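Side-chain contacts in NUDIX hydrolase (Nitrosomonas europaea, PDB 2B0V), which probably removes phosphate from nucleoside di- and triphosphates and from thiamine diphosphate, using magnesium, as a NudJ-type member of the Nudix hydrolase family: residues A13-D18 against A109-I114; V24-R29 against K34-A39. All blocks are in the same frame, centred on the assembly; numbering follows the deposited sequence.

Interaction 1: residues A13-D18 against A109-I114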
loop_
_atom_site.group_PDB
_atom_site.type_symbol
_atom_site.label_atom_id
_atom_site.label_comp_id
_atom_site.label_asym_id
_atom_site.label_seq_id
_atom_site.Cartn_x
_atom_site.Cartn_y
_atom_site.Cartn_z
ATOM N N ALA A 13 0.360 0.755 -2.149
ATOM C CA ALA A 13 0.541 1.925 -2.995
ATOM C C ALA A 13 1.479 2.912 -2.369
ATOM O O ALA A 13 1.272 3.308 -1.201
ATOM C CB ALA A 13 -0.839 2.617 -3.226
ATOM N N VAL A 14 2.485 3.326 -3.153
ATOM C CA VAL A 14 3.360 4.427 -2.820
ATOM C C VAL A 14 2.820 5.651 -3.529
ATOM O O VAL A 14 2.855 5.727 -4.767
ATOM C CB VAL A 14 4.848 4.151 -3.202
ATOM C CG1 VAL A 14 5.716 5.391 -2.930
ATOM C CG2 VAL A 14 5.390 2.944 -2.405
ATOM N N ILE A 15 2.273 6.580 -2.741
ATOM C CA ILE A 15 1.638 7.786 -3.292
ATOM C C ILE A 15 2.405 8.989 -2.754
ATOM O O ILE A 15 2.290 9.311 -1.581
ATOM C CB ILE A 15 0.154 7.868 -2.857
ATOM C CG1 ILE A 15 -0.627 6.659 -3.408
ATOM C CG2 ILE A 15 -0.480 9.186 -3.392
ATOM C CD1 ILE A 15 -1.870 6.309 -2.569
ATOM N N GLU A 16 3.183 9.633 -3.621
ATOM C CA GLU A 16 4.117 10.729 -3.251
ATOM C C GLU A 16 3.695 11.973 -3.993
ATOM O O GLU A 16 3.500 11.938 -5.206
ATOM C CB GLU A 16 5.554 10.363 -3.668
ATOM C CG GLU A 16 6.645 11.369 -3.249
ATOM C CD GLU A 16 7.107 12.221 -4.422
ATOM O OE1 GLU A 16 7.400 11.632 -5.500
ATOM O OE2 GLU A 16 7.151 13.480 -4.271
ATOM N N GLN A 17 3.546 13.063 -3.261
ATOM C CA GLN A 17 3.159 14.340 -3.827
ATOM C C GLN A 17 3.971 15.372 -3.072
ATOM O O GLN A 17 3.880 15.467 -1.840
ATOM C CB GLN A 17 1.649 14.539 -3.651
ATOM C CG GLN A 17 1.030 15.704 -4.405
ATOM C CD GLN A 17 -0.505 15.738 -4.274
ATOM O OE1 GLN A 17 -1.182 14.692 -4.243
ATOM N NE2 GLN A 17 -1.059 16.946 -4.233
ATOM N N ASP A 18 4.828 16.090 -3.808
ATOM C CA ASP A 18 5.723 17.095 -3.224
ATOM C C ASP A 18 6.523 16.593 -1.992
ATOM O O ASP A 18 6.572 17.272 -0.950
ATOM C CB ASP A 18 4.957 18.390 -2.871
ATOM C CG ASP A 18 4.118 18.952 -4.043
ATOM O OD1 ASP A 18 4.496 18.833 -5.243
ATOM O OD2 ASP A 18 3.059 19.552 -3.748
ATOM N N ALA A 109 -5.892 8.665 7.483
ATOM C CA ALA A 109 -4.945 8.641 6.364
ATOM C C ALA A 109 -4.402 10.051 6.292
ATOM O O ALA A 109 -5.198 11.008 6.363
ATOM C CB ALA A 109 -5.666 8.258 5.057
ATOM N N ALA A 110 -3.086 10.206 6.175
ATOM C CA ALA A 110 -2.492 11.529 6.162
ATOM C C ALA A 110 -1.205 11.547 5.360
ATOM O O ALA A 110 -0.706 10.472 4.969
ATOM C CB ALA A 110 -2.218 11.996 7.626
ATOM N N TRP A 111 -0.665 12.749 5.140
ATOM C CA TRP A 111 0.567 12.889 4.340
ATOM C C TRP A 111 1.769 13.063 5.239
ATOM O O TRP A 111 1.746 13.960 6.111
ATOM C CB TRP A 111 0.462 14.099 3.419
ATOM C CG TRP A 111 -0.629 13.912 2.366
ATOM C CD1 TRP A 111 -1.965 14.226 2.484
ATOM C CD2 TRP A 111 -0.455 13.389 1.051
ATOM N NE1 TRP A 111 -2.629 13.920 1.317
ATOM C CE2 TRP A 111 -1.724 13.413 0.415
ATOM C CE3 TRP A 111 0.654 12.894 0.343
ATOM C CZ2 TRP A 111 -1.913 12.909 -0.903
ATOM C CZ3 TRP A 111 0.464 12.434 -0.960
ATOM C CH2 TRP A 111 -0.805 12.473 -1.562
ATOM N N PHE A 112 2.804 12.231 5.034
ATOM C CA PHE A 112 3.988 12.291 5.907
ATOM C C PHE A 112 5.264 12.540 5.100
ATOM O O PHE A 112 5.472 11.923 4.058
ATOM C CB PHE A 112 4.167 10.955 6.649
ATOM C CG PHE A 112 3.058 10.600 7.567
ATOM C CD1 PHE A 112 3.203 10.806 8.957
ATOM C CD2 PHE A 112 1.864 10.010 7.075
ATOM C CE1 PHE A 112 2.168 10.410 9.816
ATOM C CE2 PHE A 112 0.851 9.628 7.936
ATOM C CZ PHE A 112 0.991 9.844 9.306
ATOM N N SER A 113 6.150 13.375 5.628
ATOM C CA SER A 113 7.468 13.591 5.022
ATOM C C SER A 113 8.405 12.421 5.349
ATOM O O SER A 113 8.165 11.668 6.299
ATOM C CB SER A 113 8.079 14.868 5.609
ATOM O OG SER A 113 8.348 14.664 6.993
ATOM N N ILE A 114 9.500 12.284 4.598
ATOM C CA ILE A 114 10.434 11.193 4.880
ATOM C C ILE A 114 10.947 11.258 6.334
ATOM O O ILE A 114 11.107 10.219 6.992
ATOM C CB ILE A 114 11.605 11.156 3.867
ATOM C CG1 ILE A 114 12.365 9.838 4.002
ATOM C CG2 ILE A 114 12.538 12.368 4.021
ATOM C CD1 ILE A 114 11.517 8.648 3.734
#
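Trp111 meets Ile15 and Gln17 with the far end of its indole, the six-membered ring, and every close contact between the segments involves this one side chain. The apolar part comes first. CG2 of Ile15 lies 3.8 Å from Trp111 CH2, and the two side chains cross at about a right angle. From the opposite side of the ring plane, Gln17 CB comes 3.6 Å from Trp111 CZ3, so that the outer end of the six-membered ring lies between the two residues. The ring gets there because Trp111 CG stands anti to its own carbonyl carbon (chi1 -65°), and chi2 88° sets the indole plane roughly perpendicular to the plane of CA, CB and CG.

The two strands are not neighbours. Strand 20-26 runs between them in the mixed sheet of the Nudix fold, pairing with 8-17 along one side and with 106-113 along the other, so the contact is one made by a large side chain reaching past an intervening strand. Val93 of strand 82-96 touches Ile15, Gln17 and Trp111 alike, and Ile15 also meets Val56 of helix 48-60.

Polar atoms approach the indole without any hydrogen bond linking the segments. Gln17 OE1 comes obliquely to within 3.5 Å of Trp111 CH2, with the amide plane turned 70° from the ring, while the carbonyl oxygen Ile15 O stands 3.7 Å from Trp111 CZ3. The backbone carbon of Glu16 lies at the ring's edge, near its plane. Glu16 itself directs its CB away from the contact, and its carboxylate is held by Tyr136 OH and by the backbone N of Asp19.

Interaction 2: residues V24-R29 against K34-A39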
loop_
_atom_site.group_PDB
_atom_site.type_symbol
_atom_site.label_atom_id
_atom_site.label_comp_id
_atom_site.label_asym_id
_atom_site.label_seq_id
_atom_site.Cartn_x
_atom_site.Cartn_y
_atom_site.Cartn_z
ATOM N N VAL A 24 -1.378 5.371 6.006
ATOM C CA VAL A 24 -2.466 5.211 6.958
ATOM C C VAL A 24 -1.918 4.861 8.327
ATOM O O VAL A 24 -0.921 4.149 8.426
ATOM C CB VAL A 24 -3.513 4.148 6.514
ATOM C CG1 VAL A 24 -4.240 4.591 5.236
ATOM C CG2 VAL A 24 -2.869 2.780 6.351
ATOM N N GLU A 25 -2.558 5.390 9.378
ATOM C CA GLU A 25 -2.389 4.852 10.724
ATOM C C GLU A 25 -3.545 3.892 10.945
ATOM O O GLU A 25 -4.708 4.232 10.719
ATOM C CB GLU A 25 -2.375 5.977 11.765
ATOM C CG GLU A 25 -1.174 6.881 11.522
ATOM C CD GLU A 25 -1.064 8.051 12.488
ATOM O OE1 GLU A 25 -2.108 8.514 13.014
ATOM O OE2 GLU A 25 0.087 8.472 12.724
ATOM N N GLU A 26 -3.212 2.668 11.334
ATOM C CA GLU A 26 -4.191 1.584 11.375
ATOM C C GLU A 26 -3.955 0.711 12.605
ATOM O O GLU A 26 -2.862 0.698 13.179
ATOM C CB GLU A 26 -4.095 0.728 10.100
ATOM C CG GLU A 26 -2.736 0.000 9.971
ATOM C CD GLU A 26 -2.559 -0.627 8.598
ATOM O OE1 GLU A 26 -3.325 -0.247 7.663
ATOM O OE2 GLU A 26 -1.649 -1.480 8.472
ATOM N N ILE A 27 -5.009 0.028 13.025
ATOM C CA ILE A 27 -4.901 -0.900 14.150
ATOM C C ILE A 27 -5.238 -2.277 13.575
ATOM O O ILE A 27 -6.422 -2.615 13.447
ATOM C CB ILE A 27 -5.860 -0.512 15.278
ATOM C CG1 ILE A 27 -5.560 0.920 15.741
ATOM C CG2 ILE A 27 -5.753 -1.501 16.420
ATOM C CD1 ILE A 27 -6.518 1.455 16.810
ATOM N N PRO A 28 -4.202 -3.064 13.204
ATOM C CA PRO A 28 -4.433 -4.371 12.544
ATOM C C PRO A 28 -5.002 -5.436 13.469
ATOM O O PRO A 28 -5.723 -6.344 13.016
ATOM C CB PRO A 28 -3.023 -4.808 12.088
ATOM C CG PRO A 28 -2.159 -3.610 12.235
ATOM C CD PRO A 28 -2.766 -2.778 13.350
ATOM N N ARG A 29 -4.653 -5.358 14.744
ATOM C CA ARG A 29 -5.151 -6.290 15.740
ATOM C C ARG A 29 -4.997 -5.572 17.047
ATOM O O ARG A 29 -4.224 -4.610 17.143
ATOM C CB ARG A 29 -4.335 -7.599 15.741
ATOM C CG ARG A 29 -2.875 -7.459 16.208
ATOM C CD ARG A 29 -2.026 -8.712 15.890
ATOM N NE ARG A 29 -2.273 -9.206 14.526
ATOM C CZ ARG A 29 -1.689 -8.737 13.421
ATOM N NH1 ARG A 29 -0.782 -7.765 13.496
ATOM N NH2 ARG A 29 -2.012 -9.247 12.233
ATOM N N LYS A 34 -0.343 1.374 14.021
ATOM C CA LYS A 34 0.775 1.112 13.136
ATOM C C LYS A 34 0.665 2.036 11.931
ATOM O O LYS A 34 -0.445 2.446 11.556
ATOM C CB LYS A 34 0.781 -0.353 12.658
ATOM C CG LYS A 34 0.883 -1.410 13.782
ATOM C CD LYS A 34 2.217 -1.295 14.547
ATOM C CE LYS A 34 2.258 -2.278 15.706
ATOM N NZ LYS A 34 3.585 -2.238 16.419
ATOM N N LEU A 35 1.799 2.388 11.357
ATOM C CA LEU A 35 1.855 3.153 10.095
ATOM C C LEU A 35 2.111 2.209 8.903
ATOM O O LEU A 35 2.941 1.290 8.974
ATOM C CB LEU A 35 3.015 4.143 10.196
ATOM C CG LEU A 35 3.084 5.227 9.134
ATOM C CD1 LEU A 35 1.891 6.184 9.299
ATOM C CD2 LEU A 35 4.449 5.965 9.254
ATOM N N ASN A 36 1.440 2.470 7.785
ATOM C CA ASN A 36 1.570 1.577 6.631
ATOM C C ASN A 36 1.192 2.321 5.352
ATOM O O ASN A 36 0.514 3.349 5.394
ATOM C CB ASN A 36 0.640 0.356 6.815
ATOM C CG ASN A 36 0.996 -0.851 5.919
ATOM O OD1 ASN A 36 2.001 -0.877 5.226
ATOM N ND2 ASN A 36 0.156 -1.887 5.997
ATOM N N GLN A 37 1.628 1.832 4.197
ATOM C CA GLN A 37 0.988 2.271 2.947
ATOM C C GLN A 37 -0.482 1.809 2.939
ATOM O O GLN A 37 -0.807 0.822 3.615
ATOM C CB GLN A 37 1.681 1.620 1.747
ATOM C CG GLN A 37 2.969 2.270 1.304
ATOM C CD GLN A 37 4.142 1.833 2.207
ATOM O OE1 GLN A 37 4.144 0.723 2.785
ATOM N NE2 GLN A 37 5.159 2.678 2.271
ATOM N N PRO A 38 -1.346 2.469 2.139
ATOM C CA PRO A 38 -2.640 1.881 1.809
ATOM C C PRO A 38 -2.361 0.518 1.168
ATOM O O PRO A 38 -1.552 0.430 0.238
ATOM C CB PRO A 38 -3.182 2.842 0.728
ATOM C CG PRO A 38 -2.594 4.128 1.094
ATOM C CD PRO A 38 -1.131 3.738 1.431
ATOM N N ALA A 39 -2.938 -0.555 1.702
ATOM C CA ALA A 39 -2.468 -1.910 1.320
ATOM C C ALA A 39 -3.502 -2.896 1.747
ATOM O O ALA A 39 -4.333 -2.577 2.564
ATOM C CB ALA A 39 -1.144 -2.276 2.039
#
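Glu26 and Asn36 are brought together by unlike first torsions: Glu26 CG sits between the backbone N and the carbonyl carbon (chi1 64°) and its chain runs on extended, while Asn36 CG is anti to its backbone N. The carboxylate thereby swings across to the amide, and Asn36 ND2 donates to Glu26 OE2 over 3.1 Å. The oxygen is used on its syn side, with the nitrogen somewhat above the carboxylate plane; Glu26 OE2 in turn lies close to the plane of the Asn36 amide, and the two groups are turned 83° apart. Glu26 OE2 also rests 3.4 Å from Asn36 CB.

Both groups have second partners that fix them further in this buried setting: Arg125 forms a salt bridge to Glu26 OE2, and Arg86 bonds to Asn36 OD1. An alanine in place of Glu26 would probably leave the Arg125 charge without this mate and the Asn36 amide held less firmly on its ND2 side.

Beneath these side chains the backbones form a regular ladder. Val24 pairs with Asn36, its N 2.8 Å from Asn36 O in a nearly straight bond (173°), and Glu26 pairs with Lys34, where Lys34 N reaches Glu26 O at 2.7 Å. Between them lies the non-hydrogen-bonded pair Glu25 and Leu35, on whose face Leu35 CD1 packs 3.8 Å from Glu25 CG. The Glu25 carboxylate goes on to a salt bridge with Arg108. Beyond the ladder, Pro28 CD touches Lys34 CG at 3.9 Å, the two side chains roughly at right angles.

The whole is an antiparallel beta hairpin, strand 20-26 with strand 34-36, and it leads into the Nudix box, the family signature that begins in strand 39-41 and runs through the loop into helix 48-60.

From the N terminus the chain first lays down residues 13-18 on strand 8-17, then turns back into strand 20-26. Interaction 2 closes the short hairpin loop between 24-29 and 34-39. Only much later, after the Nudix helix and the long strands 62-77 and 82-96, does the chain return to 109-114 and close interaction 1, whose loop therefore encloses that of interaction 2; the two nest and do not cross. Strand 20-26 stands between the outer pair and is a partner of both, while Phe112 packs on Leu35 and Glu25, and Ala13 probably bonds to Pro38. Early, middle and late strands are thus joined in one sheet.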